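Local coordinates for protein methyl-coenzyme M reductase I beta subunit (Methanosarcina barkeri, PDB 1E6Y) that forms part of the methyl-coenzyme M reductase complex, which uses coenzyme B and the nickel cofactor F430 to release methane from methyl-coenzyme M in the final step of methanogenesis, at residues Q32-I35 / M36-R40; V134-T137 / I138-F142; Y249-V252 / K253-K257; F331-I334 / L335-T339; V354-S357 / F358-S362. One frame throughout, in Å; residues are numbered along the deposited sequence.

Contact 1 of 5, residues Q32-I35 / M36-R40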
loop_
_atom_site.group_PDB
_atom_site.type_symbol
_atom_site.label_atom_id
_atom_site.label_comp_id
_atom_site.label_asym_id
_atom_site.label_seq_id
_atom_site.Cartn_x
_atom_site.Cartn_y
_atom_site.Cartn_z
ATOM N N GLN E 32 26.668 6.612 18.138
ATOM C CA GLN E 32 26.743 5.428 17.286
ATOM C C GLN E 32 26.510 4.145 18.085
ATOM O O GLN E 32 25.867 3.217 17.599
ATOM C CB GLN E 32 28.095 5.376 16.568
ATOM C CG GLN E 32 28.236 6.433 15.479
ATOM C CD GLN E 32 29.604 6.453 14.822
ATOM O OE1 GLN E 32 30.459 5.617 15.103
ATOM N NE2 GLN E 32 29.811 7.412 13.925
ATOM N N SER E 33 26.936 4.147 19.346
ATOM C CA SER E 33 26.705 3.020 20.247
ATOM C C SER E 33 25.225 2.895 20.591
ATOM O O SER E 33 24.674 1.796 20.594
ATOM C CB SER E 33 27.532 3.185 21.528
ATOM O OG SER E 33 27.211 2.185 22.483
ATOM N N ILE E 34 24.577 4.032 20.835
ATOM C CA ILE E 34 23.136 4.060 21.079
ATOM C C ILE E 34 22.352 3.563 19.859
ATOM O O ILE E 34 21.440 2.752 19.995
ATOM C CB ILE E 34 22.663 5.488 21.471
ATOM C CG1 ILE E 34 23.130 5.813 22.894
ATOM C CG2 ILE E 34 21.145 5.595 21.394
ATOM C CD1 ILE E 34 22.962 7.266 23.277
ATOM N N ILE E 35 22.764 3.994 18.670
ATOM C CA ILE E 35 22.130 3.558 17.427
ATOM C C ILE E 35 22.335 2.061 17.193
ATOM O O ILE E 35 21.379 1.333 16.928
ATOM C CB ILE E 35 22.677 4.353 16.219
ATOM C CG1 ILE E 35 22.229 5.814 16.321
ATOM C CG2 ILE E 35 22.186 3.747 14.903
ATOM C CD1 ILE E 35 23.013 6.754 15.423
ATOM N N MET E 36 23.569 1.595 17.364
ATOM C CA MET E 36 23.883 0.175 17.212
ATOM C C MET E 36 23.088 -0.702 18.183
ATOM O O MET E 36 22.535 -1.727 17.785
ATOM C CB MET E 36 25.383 -0.061 17.410
ATOM C CG MET E 36 25.787 -1.526 17.416
ATOM S SD MET E 36 25.346 -2.420 15.904
ATOM C CE MET E 36 26.584 -1.787 14.773
ATOM N N ASP E 37 23.026 -0.295 19.447
ATOM C CA ASP E 37 22.283 -1.049 20.451
ATOM C C ASP E 37 20.784 -1.036 20.174
ATOM O O ASP E 37 20.097 -2.029 20.404
ATOM C CB ASP E 37 22.560 -0.494 21.850
ATOM C CG ASP E 37 23.932 -0.890 22.375
ATOM O OD1 ASP E 37 24.653 -1.651 21.694
ATOM O OD2 ASP E 37 24.299 -0.420 23.474
ATOM N N THR E 38 20.293 0.082 19.650
ATOM C CA THR E 38 18.895 0.194 19.248
ATOM C C THR E 38 18.606 -0.719 18.058
ATOM O O THR E 38 17.588 -1.412 18.030
ATOM C CB THR E 38 18.546 1.647 18.873
ATOM O OG1 THR E 38 18.783 2.495 20.004
ATOM C CG2 THR E 38 17.085 1.766 18.462
ATOM N N LYS E 39 19.535 -0.762 17.108
ATOM C CA LYS E 39 19.381 -1.613 15.935
ATOM C C LYS E 39 19.430 -3.099 16.289
ATOM O O LYS E 39 18.624 -3.882 15.789
ATOM C CB LYS E 39 20.461 -1.299 14.896
ATOM C CG LYS E 39 20.297 0.053 14.212
ATOM C CD LYS E 39 21.441 0.328 13.248
ATOM C CE LYS E 39 21.379 -0.580 12.030
ATOM N NZ LYS E 39 22.443 -0.245 11.042
ATOM N N ARG E 40 20.347 -3.483 17.177
ATOM C CA ARG E 40 20.635 -4.911 17.358
ATOM C C ARG E 40 19.839 -5.561 18.462
ATOM O O ARG E 40 19.966 -6.774 18.697
ATOM C CB ARG E 40 22.144 -5.072 17.628
ATOM C CG ARG E 40 22.545 -4.716 19.055
ATOM C CD ARG E 40 24.064 -4.623 19.173
ATOM N NE ARG E 40 24.549 -4.316 20.503
ATOM C CZ ARG E 40 25.021 -5.127 21.441
ATOM N NH1 ARG E 40 25.124 -6.442 21.247
ATOM N NH2 ARG E 40 25.430 -4.637 22.616
HETATM O O HOH W 1 27.310 -0.456 21.115
#
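The carbonyl oxygen of I34 is gripped twice by one residue, T38. T38 OG1 donates to I34 O at 2.7 Å, lying above the carbonyl plane, while T38 N reaches I34 O from the other face at 2.9 Å. The hydroxyl can turn back this way because OG1 stands beside its own backbone N, anti to the carbonyl carbon (chi1 -60°); Y214 of helix 204-221 is a further hydrogen-bond partner of OG1. These bonds belong to helix 29-40, whose i to i+4 ladder continues with K39 N on I35 O, 2.8 Å. One flank of the helix is apolar: I35 CG2 runs alongside K39 CD at 3.9 Å, while the ammonium of K39 goes on to G120 of the second subunit. The other flank is charged. A water links S33 OG to D37 OD1, to which it donates, and R40 grips the same OD1 side-on, its NE at 2.9 Å and its NH2 at 3.2 Å, both from one face of the carboxylate.

Contact 2 of 5, residues V134-T137 / I138-F142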
loop_
_atom_site.group_PDB
_atom_site.type_symbol
_atom_site.label_atom_id
_atom_site.label_comp_id
_atom_site.label_asym_id
_atom_site.label_seq_id
_atom_site.Cartn_x
_atom_site.Cartn_y
_atom_site.Cartn_z
ATOM N N VAL E 134 14.418 -17.981 19.871
ATOM C CA VAL E 134 13.378 -18.345 20.831
ATOM C C VAL E 134 12.523 -19.506 20.316
ATOM O O VAL E 134 12.276 -20.467 21.042
ATOM C CB VAL E 134 12.470 -17.130 21.159
ATOM C CG1 VAL E 134 11.332 -17.545 22.079
ATOM C CG2 VAL E 134 13.290 -16.034 21.814
ATOM N N THR E 135 12.155 -19.454 19.036
ATOM C CA THR E 135 11.349 -20.507 18.414
ATOM C C THR E 135 12.066 -21.860 18.449
ATOM O O THR E 135 11.485 -22.861 18.876
ATOM C CB THR E 135 10.999 -20.153 16.947
ATOM O OG1 THR E 135 10.266 -18.922 16.913
ATOM C CG2 THR E 135 10.153 -21.251 16.316
ATOM N N GLN E 136 13.335 -21.875 18.039
ATOM C CA GLN E 136 14.144 -23.092 18.060
ATOM C C GLN E 136 14.341 -23.625 19.481
ATOM O O GLN E 136 14.256 -24.836 19.712
ATOM C CB GLN E 136 15.509 -22.835 17.415
ATOM C CG GLN E 136 16.452 -24.037 17.444
ATOM C CD GLN E 136 16.024 -25.148 16.499
ATOM O OE1 GLN E 136 15.903 -24.936 15.292
ATOM N NE2 GLN E 136 15.838 -26.350 17.037
ATOM N N THR E 137 14.570 -22.716 20.427
ATOM C CA THR E 137 14.796 -23.088 21.822
ATOM C C THR E 137 13.573 -23.763 22.440
ATOM O O THR E 137 13.701 -24.786 23.116
ATOM C CB THR E 137 15.189 -21.854 22.670
ATOM O OG1 THR E 137 16.443 -21.338 22.209
ATOM C CG2 THR E 137 15.315 -22.227 24.150
ATOM N N ILE E 138 12.389 -23.221 22.164
ATOM C CA ILE E 138 11.147 -23.790 22.684
ATOM C C ILE E 138 10.841 -25.138 22.030
ATOM O O ILE E 138 10.450 -26.091 22.708
ATOM C CB ILE E 138 9.957 -22.824 22.471
ATOM C CG1 ILE E 138 10.160 -21.561 23.312
ATOM C CG2 ILE E 138 8.644 -23.503 22.849
ATOM C CD1 ILE E 138 9.071 -20.525 23.142
ATOM N N MET E 139 11.100 -25.233 20.729
ATOM C CA MET E 139 10.886 -26.471 19.987
ATOM C C MET E 139 11.695 -27.611 20.604
ATOM O O MET E 139 11.169 -28.695 20.849
ATOM C CB MET E 139 11.293 -26.283 18.523
ATOM C CG MET E 139 10.511 -27.141 17.538
ATOM S SD MET E 139 8.820 -26.561 17.293
ATOM C CE MET E 139 9.118 -24.984 16.477
ATOM N N ASP E 140 12.948 -27.321 20.935
ATOM C CA ASP E 140 13.853 -28.314 21.510
ATOM C C ASP E 140 13.542 -28.626 22.970
ATOM O O ASP E 140 13.450 -29.790 23.354
ATOM C CB ASP E 140 15.301 -27.832 21.394
ATOM C CG ASP E 140 15.836 -27.917 19.979
ATOM O OD1 ASP E 140 15.375 -28.782 19.205
ATOM O OD2 ASP E 140 16.732 -27.118 19.640
ATOM N N MET E 141 13.372 -27.579 23.773
ATOM C CA MET E 141 13.242 -27.720 25.221
ATOM C C MET E 141 12.001 -28.506 25.619
ATOM O O MET E 141 12.023 -29.271 26.586
ATOM C CB MET E 141 13.205 -26.339 25.880
ATOM C CG MET E 141 13.123 -26.372 27.395
ATOM S SD MET E 141 13.322 -24.735 28.103
ATOM C CE MET E 141 15.100 -24.522 27.947
ATOM N N PHE E 142 10.930 -28.338 24.854
ATOM C CA PHE E 142 9.647 -28.923 25.213
ATOM C C PHE E 142 9.232 -30.046 24.267
ATOM O O PHE E 142 8.116 -30.559 24.354
ATOM C CB PHE E 142 8.579 -27.831 25.268
ATOM C CG PHE E 142 8.863 -26.766 26.292
ATOM C CD1 PHE E 142 9.483 -25.575 25.922
ATOM C CD2 PHE E 142 8.574 -26.983 27.639
ATOM C CE1 PHE E 142 9.819 -24.618 26.876
ATOM C CE2 PHE E 142 8.906 -26.032 28.601
ATOM C CZ PHE E 142 9.531 -24.847 28.220
#
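V134 and I138 meet side by side on the packed flank of helix 125-141, with V134 CG1 3.9 Å from I138 CD1. Both also lean on I49 of helix 46-55. A second pair follows the same i to i+4 spacing: T135 CG2 lies 3.9 Å from M139 CE, because the methionine chain bends at chi2 and again at chi3, folding its methyl group back toward the preceding turn. V152 of helix 149-157 covers I138 and M139 together. The backbone here is regular, with M139 N bonded to T135 O at 3.0 Å.

The flank of Q136 and D140 is polar; Q136 is still buried among neighbouring chains, and the solvent side begins at D140. A bend at chi2 swings the Q136 amide round to D140, where NE2 donates to OD2 at 2.9 Å (157° at the hydrogen). The donor sits above the carboxylate plane, and the two flat groups are turned 39° apart. Q136 OE1 is taken by an aromatic side chain of another protein chain, while Q245 of the gamma subunit packs on both residues. With its NH2 and its oxygen each engaged, the amide has its rotation fixed, and its N-H would stabilise the carboxylate's negative charge without neutralising it.

Contact 3 of 5, residues Y249-V252 / K253-K257; sequences YDIV and KENGK
With chi1 near 180° in both Y249 and K253 (-179° in the tyrosine), the two side chains leave the helix on the same side and run next to each other, each CG anti to the backbone N. The aliphatic part of the lysine thereby meets the tyrosine ring obliquely, K253 CD lying 3.8 Å from Y249 CE2. N69 of the gamma subunit packs against both. Two residues on, N255 has a different setting, CG beside its backbone N and anti to the carbonyl carbon (chi1 -75°), which carries the amide back over I251: N255 ND2 donates to I251 O at 2.8 Å in a nearly straight bond (166°), and the same ND2 lies 3.9 Å from I251 CG2. N255 OD1 turns to T263, and the carboxylate of E254 to R270, R271 and S267, all on helix 261-274. In the C-terminal turn of helix 247-255 the asparagine amide thus takes the carbonyl four residues back, which its backbone N bonds only weakly, having shifted to an i to i+3 bond with V252 O at 3.1 Å.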
loop_
_atom_site.group_PDB
_atom_site.type_symbol
_atom_site.label_atom_id
_atom_site.label_comp_id
_atom_site.label_asym_id
_atom_site.label_seq_id
_atom_site.Cartn_x
_atom_site.Cartn_y
_atom_site.Cartn_z
ATOM N N TYR E 249 18.310 24.253 30.786
ATOM C CA TYR E 249 18.100 24.083 32.219
ATOM C C TYR E 249 17.828 25.414 32.923
ATOM O O TYR E 249 16.925 25.506 33.758
ATOM C CB TYR E 249 19.319 23.402 32.850
ATOM C CG TYR E 249 19.181 23.169 34.336
ATOM C CD1 TYR E 249 18.594 22.004 34.825
ATOM C CD2 TYR E 249 19.588 24.139 35.253
ATOM C CE1 TYR E 249 18.410 21.812 36.190
ATOM C CE2 TYR E 249 19.407 23.958 36.616
ATOM C CZ TYR E 249 18.818 22.793 37.081
ATOM O OH TYR E 249 18.639 22.612 38.433
ATOM N N ASP E 250 18.626 26.429 32.604
ATOM C CA ASP E 250 18.518 27.731 33.255
ATOM C C ASP E 250 17.223 28.451 32.904
ATOM O O ASP E 250 16.602 29.074 33.766
ATOM C CB ASP E 250 19.711 28.620 32.884
ATOM C CG ASP E 250 20.987 28.231 33.616
ATOM O OD1 ASP E 250 20.933 27.414 34.559
ATOM O OD2 ASP E 250 22.055 28.755 33.246
ATOM N N ILE E 251 16.818 28.362 31.640
ATOM C CA ILE E 251 15.579 28.993 31.200
ATOM C C ILE E 251 14.376 28.331 31.870
ATOM O O ILE E 251 13.479 29.021 32.360
ATOM C CB ILE E 251 15.432 28.936 29.658
ATOM C CG1 ILE E 251 16.479 29.854 29.017
ATOM C CG2 ILE E 251 14.028 29.369 29.237
ATOM C CD1 ILE E 251 16.510 29.808 27.498
ATOM N N VAL E 252 14.417 27.006 31.985
ATOM C CA VAL E 252 13.363 26.269 32.674
ATOM C C VAL E 252 13.325 26.642 34.155
ATOM O O VAL E 252 12.261 26.959 34.691
ATOM C CB VAL E 252 13.559 24.737 32.528
ATOM C CG1 VAL E 252 12.566 23.984 33.407
ATOM C CG2 VAL E 252 13.372 24.330 31.074
ATOM N N LYS E 253 14.497 26.702 34.782
ATOM C CA LYS E 253 14.575 26.981 36.210
ATOM C C LYS E 253 14.045 28.367 36.575
ATOM O O LYS E 253 13.303 28.514 37.544
ATOM C CB LYS E 253 16.014 26.825 36.707
ATOM C CG LYS E 253 16.150 26.910 38.216
ATOM C CD LYS E 253 17.582 26.667 38.647
ATOM C CE LYS E 253 17.823 27.134 40.072
ATOM N NZ LYS E 253 16.994 26.366 41.040
ATOM N N GLU E 254 14.369 29.372 35.764
ATOM C CA GLU E 254 13.938 30.735 36.061
ATOM C C GLU E 254 12.477 30.997 35.700
ATOM O O GLU E 254 11.918 32.031 36.069
ATOM C CB GLU E 254 14.847 31.752 35.364
ATOM C CG GLU E 254 14.698 31.836 33.850
ATOM C CD GLU E 254 15.745 32.740 33.213
ATOM O OE1 GLU E 254 15.646 33.000 31.998
ATOM O OE2 GLU E 254 16.682 33.178 33.917
ATOM N N ASN E 255 11.861 30.046 35.000
ATOM C CA ASN E 255 10.442 30.132 34.658
ATOM C C ASN E 255 9.622 29.042 35.349
ATOM O O ASN E 255 8.421 28.919 35.117
ATOM C CB ASN E 255 10.257 30.019 33.142
ATOM C CG ASN E 255 10.659 31.282 32.408
ATOM O OD1 ASN E 255 9.910 32.258 32.374
ATOM N ND2 ASN E 255 11.828 31.255 31.777
ATOM N N GLY E 256 10.272 28.269 36.214
ATOM C CA GLY E 256 9.640 27.087 36.772
ATOM C C GLY E 256 8.582 27.352 37.829
ATOM O O GLY E 256 7.598 26.620 37.916
ATOM N N LYS E 257 8.794 28.377 38.649
ATOM C CA LYS E 257 7.913 28.646 39.780
ATOM C C LYS E 257 6.578 29.244 39.347
ATOM O O LYS E 257 5.516 28.758 39.739
ATOM C CB LYS E 257 8.604 29.586 40.772
ATOM C CG LYS E 257 7.806 29.852 42.037
ATOM C CD LYS E 257 8.500 30.888 42.906
ATOM C CE LYS E 257 7.591 31.373 44.027
ATOM N NZ LYS E 257 7.094 30.249 44.869
#

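Contact 4 of 5, residues F331-I334 / L335-T339; sequences FNDI and LEKET
F331 and L335 supply the apolar part of the contact, lying side by side with F331 CE2 3.8 Å from L335 CD2; the methyl meets the ring obliquely. Helix 296-318 covers both, through A310 on the phenylalanine and W299 and A303 on the leucine.

Charge gathers on another flank. K337 NZ forms a salt bridge with D333 OD1 at 2.9 Å, approaching on the syn side, only 17° out of the carboxylate plane. D333 CG is anti to the backbone N (chi1 -167°), which leads the carboxylate along the helix to meet the lysine, itself extended until a bend at chi4 turns NZ inward. Both ends have further partners: D333 OD2 bonds Y103 of the gamma subunit and a basic side chain of another protein chain, and NZ pairs with an acidic side chain there.

Among the hydrogen bonds, E338 N reaches I334 O at 2.8 Å, while T339 OG1 turns back to L335 O at 2.8 Å as the backbone bonds to that oxygen weaken. The last turns of helix 323-339 thus divide into two buried faces: an i to i+4 apolar pair toward the subunit's own helices, an i to i+4 ion pair toward two other subunits.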
loop_
_atom_site.group_PDB
_atom_site.type_symbol
_atom_site.label_atom_id
_atom_site.label_comp_id
_atom_site.label_asym_id
_atom_site.label_seq_id
_atom_site.Cartn_x
_atom_site.Cartn_y
_atom_site.Cartn_z
ATOM N N PHE E 331 4.585 29.072 21.478
ATOM C CA PHE E 331 5.905 29.605 21.809
ATOM C C PHE E 331 6.497 30.279 20.579
ATOM O O PHE E 331 6.978 31.412 20.650
ATOM C CB PHE E 331 6.866 28.511 22.295
ATOM C CG PHE E 331 8.287 28.991 22.429
ATOM C CD1 PHE E 331 8.655 29.810 23.494
ATOM C CD2 PHE E 331 9.200 28.788 21.397
ATOM C CE1 PHE E 331 9.903 30.439 23.519
ATOM C CE2 PHE E 331 10.450 29.412 21.412
ATOM C CZ PHE E 331 10.799 30.241 22.474
ATOM N N ASN E 332 6.429 29.581 19.445
ATOM C CA ASN E 332 7.035 30.059 18.212
ATOM C C ASN E 332 6.218 31.151 17.537
ATOM O O ASN E 332 6.775 32.124 17.030
ATOM C CB ASN E 332 7.254 28.887 17.257
ATOM C CG ASN E 332 8.421 28.026 17.679
ATOM O OD1 ASN E 332 9.570 28.450 17.595
ATOM N ND2 ASN E 332 8.126 26.874 18.268
ATOM N N ASP E 333 4.895 31.005 17.573
ATOM C CA ASP E 333 3.981 32.024 17.066
ATOM C C ASP E 333 4.200 33.349 17.801
ATOM O O ASP E 333 4.456 34.379 17.175
ATOM C CB ASP E 333 2.534 31.548 17.248
ATOM C CG ASP E 333 1.521 32.385 16.476
ATOM O OD1 ASP E 333 1.907 33.352 15.784
ATOM O OD2 ASP E 333 0.318 32.063 16.560
ATOM N N ILE E 334 4.182 33.292 19.130
ATOM C CA ILE E 334 4.328 34.488 19.957
ATOM C C ILE E 334 5.755 35.044 19.903
ATOM O O ILE E 334 5.950 36.261 19.945
ATOM C CB ILE E 334 3.940 34.206 21.433
ATOM C CG1 ILE E 334 2.482 33.757 21.514
ATOM C CG2 ILE E 334 4.115 35.463 22.277
ATOM C CD1 ILE E 334 2.091 33.227 22.881
ATOM N N LEU E 335 6.738 34.159 19.745
ATOM C CA LEU E 335 8.130 34.576 19.579
ATOM C C LEU E 335 8.298 35.431 18.329
ATOM O O LEU E 335 9.006 36.441 18.355
ATOM C CB LEU E 335 9.056 33.357 19.491
ATOM C CG LEU E 335 10.553 33.638 19.326
ATOM C CD1 LEU E 335 11.078 34.364 20.554
ATOM C CD2 LEU E 335 11.305 32.334 19.117
ATOM N N GLU E 336 7.658 35.021 17.236
ATOM C CA GLU E 336 7.721 35.783 15.994
ATOM C C GLU E 336 7.060 37.146 16.161
ATOM O O GLU E 336 7.568 38.155 15.671
ATOM C CB GLU E 336 7.038 35.022 14.854
ATOM C CG GLU E 336 7.771 33.761 14.407
ATOM C CD GLU E 336 7.258 33.215 13.085
ATOM O OE1 GLU E 336 6.124 33.561 12.693
ATOM O OE2 GLU E 336 7.976 32.418 12.448
ATOM N N LYS E 337 5.927 37.167 16.857
ATOM C CA LYS E 337 5.187 38.407 17.079
ATOM C C LYS E 337 5.907 39.339 18.047
ATOM O O LYS E 337 5.793 40.561 17.943
ATOM C CB LYS E 337 3.777 38.093 17.579
ATOM C CG LYS E 337 2.850 37.656 16.458
ATOM C CD LYS E 337 1.562 37.048 16.964
ATOM C CE LYS E 337 0.591 36.827 15.809
ATOM N NZ LYS E 337 1.166 35.968 14.728
ATOM N N GLU E 338 6.756 38.754 18.887
ATOM C CA GLU E 338 7.565 39.515 19.832
ATOM C C GLU E 338 8.793 40.153 19.179
ATOM O O GLU E 338 9.197 41.252 19.560
ATOM C CB GLU E 338 8.001 38.607 20.990
ATOM C CG GLU E 338 8.880 39.281 22.042
ATOM C CD GLU E 338 8.211 40.476 22.701
ATOM O OE1 GLU E 338 8.873 41.525 22.830
ATOM O OE2 GLU E 338 7.036 40.367 23.105
ATOM N N THR E 339 9.351 39.490 18.168
ATOM C CA THR E 339 10.671 39.847 17.644
ATOM C C THR E 339 10.699 40.265 16.174
ATOM O O THR E 339 11.624 40.955 15.744
ATOM C CB THR E 339 11.681 38.684 17.814
ATOM O OG1 THR E 339 11.208 37.531 17.107
ATOM C CG2 THR E 339 11.870 38.343 19.279
HETATM O O HOH W 2 3.706 34.332 13.924
#

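Contact 5 of 5, residues V354-S357 / F358-S362; sequences VGFS and FFSHS. With COM (1-thioethanesulfonic acid), chain N; TP7 (Coenzyme B), chain M.
This is a helix C-terminus running into a substrate-binding loop: helix 348-358 ends here, and F358 at its end, with F359 and S362 just beyond, lines the coenzyme pockets. The backbone ladder closes with F359 N on G355 O, 2.8 Å, after which side chains join backbone donors on the carbonyls of the last turn. S360 OG donates to F356 O at 2.7 Å. H361 ND1 donates to S357 O at 2.6 Å, while S360 N meets that oxygen from the other face of its plane; the remaining imidazole nitrogen, NE2, is held by D113 of the gamma subunit. S362 OG, poised between its backbone N and carbonyl carbon (chi1 76°), turns back to F358 O at 2.9 Å and rests over one face of the F358 ring.

The two phenylalanines face the ligands. An edge of F358 meets the sulfonate of coenzyme M, CD1 lying 3.3 Å from O2S in the ring plane, and the far rim approaches the thiol sulfur of coenzyme B obliquely, CE2 being 3.9 Å from S7. F359 is sandwiched, with the coenzyme B methyl CG over one face and F358 CD2 under the other. S362 also touches factor 430.

The aromatic edge, with its weakly positive hydrogens, would suit the sulfonate oxygen, and the several bonds to the last carbonyls would hold F358 and F359 in place beside the coenzymes.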
loop_
_atom_site.group_PDB
_atom_site.type_symbol
_atom_site.label_atom_id
_atom_site.label_comp_id
_atom_site.label_asym_id
_atom_site.label_seq_id
_atom_site.Cartn_x
_atom_site.Cartn_y
_atom_site.Cartn_z
ATOM N N VAL E 354 0.659 22.895 14.715
ATOM C CA VAL E 354 -0.716 23.145 14.281
ATOM C C VAL E 354 -1.436 21.825 13.988
ATOM O O VAL E 354 -2.479 21.536 14.580
ATOM C CB VAL E 354 -0.754 24.051 13.022
ATOM C CG1 VAL E 354 -2.163 24.112 12.455
ATOM C CG2 VAL E 354 -0.280 25.456 13.377
ATOM N N GLY E 355 -0.819 20.986 13.159
ATOM C CA GLY E 355 -1.418 19.704 12.828
ATOM C C GLY E 355 -1.412 18.734 13.996
ATOM O O GLY E 355 -2.356 17.968 14.187
ATOM N N PHE E 356 -0.340 18.786 14.782
ATOM C CA PHE E 356 -0.187 17.960 15.975
ATOM C C PHE E 356 -1.272 18.286 17.007
ATOM O O PHE E 356 -1.895 17.375 17.553
ATOM C CB PHE E 356 1.225 18.173 16.548
ATOM C CG PHE E 356 1.483 17.484 17.863
ATOM C CD1 PHE E 356 2.371 18.043 18.779
ATOM C CD2 PHE E 356 0.864 16.279 18.186
ATOM C CE1 PHE E 356 2.633 17.419 19.996
ATOM C CE2 PHE E 356 1.115 15.650 19.404
ATOM C CZ PHE E 356 2.001 16.221 20.309
ATOM N N SER E 357 -1.568 19.572 17.194
ATOM C CA SER E 357 -2.675 19.981 18.064
ATOM C C SER E 357 -4.003 19.414 17.549
ATOM O O SER E 357 -4.731 18.742 18.278
ATOM C CB SER E 357 -2.770 21.510 18.139
ATOM O OG SER E 357 -1.633 22.068 18.777
ATOM N N PHE E 358 -4.266 19.628 16.264
ATOM C CA PHE E 358 -5.459 19.106 15.608
ATOM C C PHE E 358 -5.606 17.597 15.807
ATOM O O PHE E 358 -6.641 17.124 16.281
ATOM C CB PHE E 358 -5.391 19.449 14.117
ATOM C CG PHE E 358 -6.428 18.763 13.275
ATOM C CD1 PHE E 358 -7.785 18.929 13.536
ATOM C CD2 PHE E 358 -6.046 18.023 12.158
ATOM C CE1 PHE E 358 -8.743 18.373 12.696
ATOM C CE2 PHE E 358 -6.998 17.463 11.308
ATOM C CZ PHE E 358 -8.346 17.640 11.577
ATOM N N PHE E 359 -4.538 16.856 15.517
ATOM C CA PHE E 359 -4.576 15.397 15.579
ATOM C C PHE E 359 -4.339 14.833 16.976
ATOM O O PHE E 359 -4.251 13.619 17.151
ATOM C CB PHE E 359 -3.575 14.801 14.589
ATOM C CG PHE E 359 -4.105 14.684 13.188
ATOM C CD1 PHE E 359 -3.606 15.488 12.168
ATOM C CD2 PHE E 359 -5.111 13.769 12.888
ATOM C CE1 PHE E 359 -4.095 15.379 10.868
ATOM C CE2 PHE E 359 -5.611 13.651 11.593
ATOM C CZ PHE E 359 -5.103 14.459 10.579
ATOM N N SER E 360 -4.331 15.703 17.981
ATOM C CA SER E 360 -4.384 15.253 19.366
ATOM C C SER E 360 -5.595 15.841 20.097
ATOM O O SER E 360 -5.685 15.767 21.327
ATOM C CB SER E 360 -3.080 15.603 20.099
ATOM O OG SER E 360 -2.797 16.992 20.048
ATOM N N HIS E 361 -6.562 16.341 19.328
ATOM C CA HIS E 361 -7.780 16.939 19.881
ATOM C C HIS E 361 -9.004 16.747 18.975
ATOM O O HIS E 361 -10.011 17.434 19.144
ATOM C CB HIS E 361 -7.582 18.445 20.118
ATOM C CG HIS E 361 -6.540 18.775 21.144
ATOM N ND1 HIS E 361 -5.191 18.769 20.863
ATOM C CD2 HIS E 361 -6.653 19.180 22.430
ATOM C CE1 HIS E 361 -4.518 19.154 21.930
ATOM N NE2 HIS E 361 -5.381 19.411 22.897
ATOM N N SER E 362 -8.915 15.836 18.005
ATOM C CA SER E 362 -9.987 15.678 17.018
ATOM C C SER E 362 -10.377 14.224 16.766
ATOM O O SER E 362 -9.799 13.301 17.344
ATOM C CB SER E 362 -9.585 16.328 15.694
ATOM O OG SER E 362 -8.645 15.526 14.997
HETATM C C1 COM N . -12.390 20.798 11.538
HETATM C C2 COM N . -12.022 19.875 12.705
HETATM S S1 COM N . -13.497 19.938 10.416
HETATM S S2 COM N . -11.367 20.804 14.097
HETATM O O1S COM N . -10.457 21.868 13.563
HETATM O O2S COM N . -10.593 19.857 15.001
HETATM O O3S COM N . -12.497 21.427 14.868
HETATM N N TP7 M . -5.356 10.477 8.837
HETATM P P TP7 M . -3.512 8.018 12.146
HETATM O O1P TP7 M . -2.808 8.826 13.163
HETATM O O2P TP7 M . -2.576 7.099 11.458
HETATM O O3P TP7 M . -4.640 7.260 12.777
HETATM O O4P TP7 M . -4.146 9.070 11.044
HETATM C CB TP7 M . -3.397 9.705 10.091
HETATM C C TP7 M . -4.400 8.241 8.365
HETATM O O TP7 M . -5.528 7.753 8.624
HETATM O OXT TP7 M . -3.485 7.598 7.793
HETATM C CA TP7 M . -4.142 9.719 8.775
HETATM C CG TP7 M . -3.113 11.124 10.582
HETATM O O1 TP7 M . -4.507 12.288 7.739
HETATM C C1 TP7 M . -5.539 11.632 8.057
HETATM C C2 TP7 M . -6.837 11.991 7.700
HETATM C C3 TP7 M . -7.027 13.254 6.850
HETATM C C4 TP7 M . -8.423 13.683 6.318
HETATM C C5 TP7 M . -9.319 14.082 7.524
HETATM C C6 TP7 M . -8.845 15.429 8.153
HETATM C C7 TP7 M . -8.835 16.508 7.124
HETATM S S7 TP7 M . -8.306 18.161 7.663
#

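Overall arrangement
From the N terminus the five contacts come strictly in series, none nesting in or crossing another, and each joins neighbouring turns of one helix or its end, closing no long loop. Contacts 1 and 2 belong to the N-terminal domain, their centres about 28 Å apart, on helices 29-40 and 125-141. Contacts 3, 4 and 5 fall in the C-terminal domain and lie closer together: the nearest atoms of contact 4 are about 7 Å from both contact 3 and contact 5. Helix 261-274 touches contacts 3 and 4 alike, and helix 323-339, which bears contact 4, packs against contact 5. Contacts 2 and 4 are farthest apart, centres about 60 Å, yet both, like contacts 3 and 5, meet the gamma subunit.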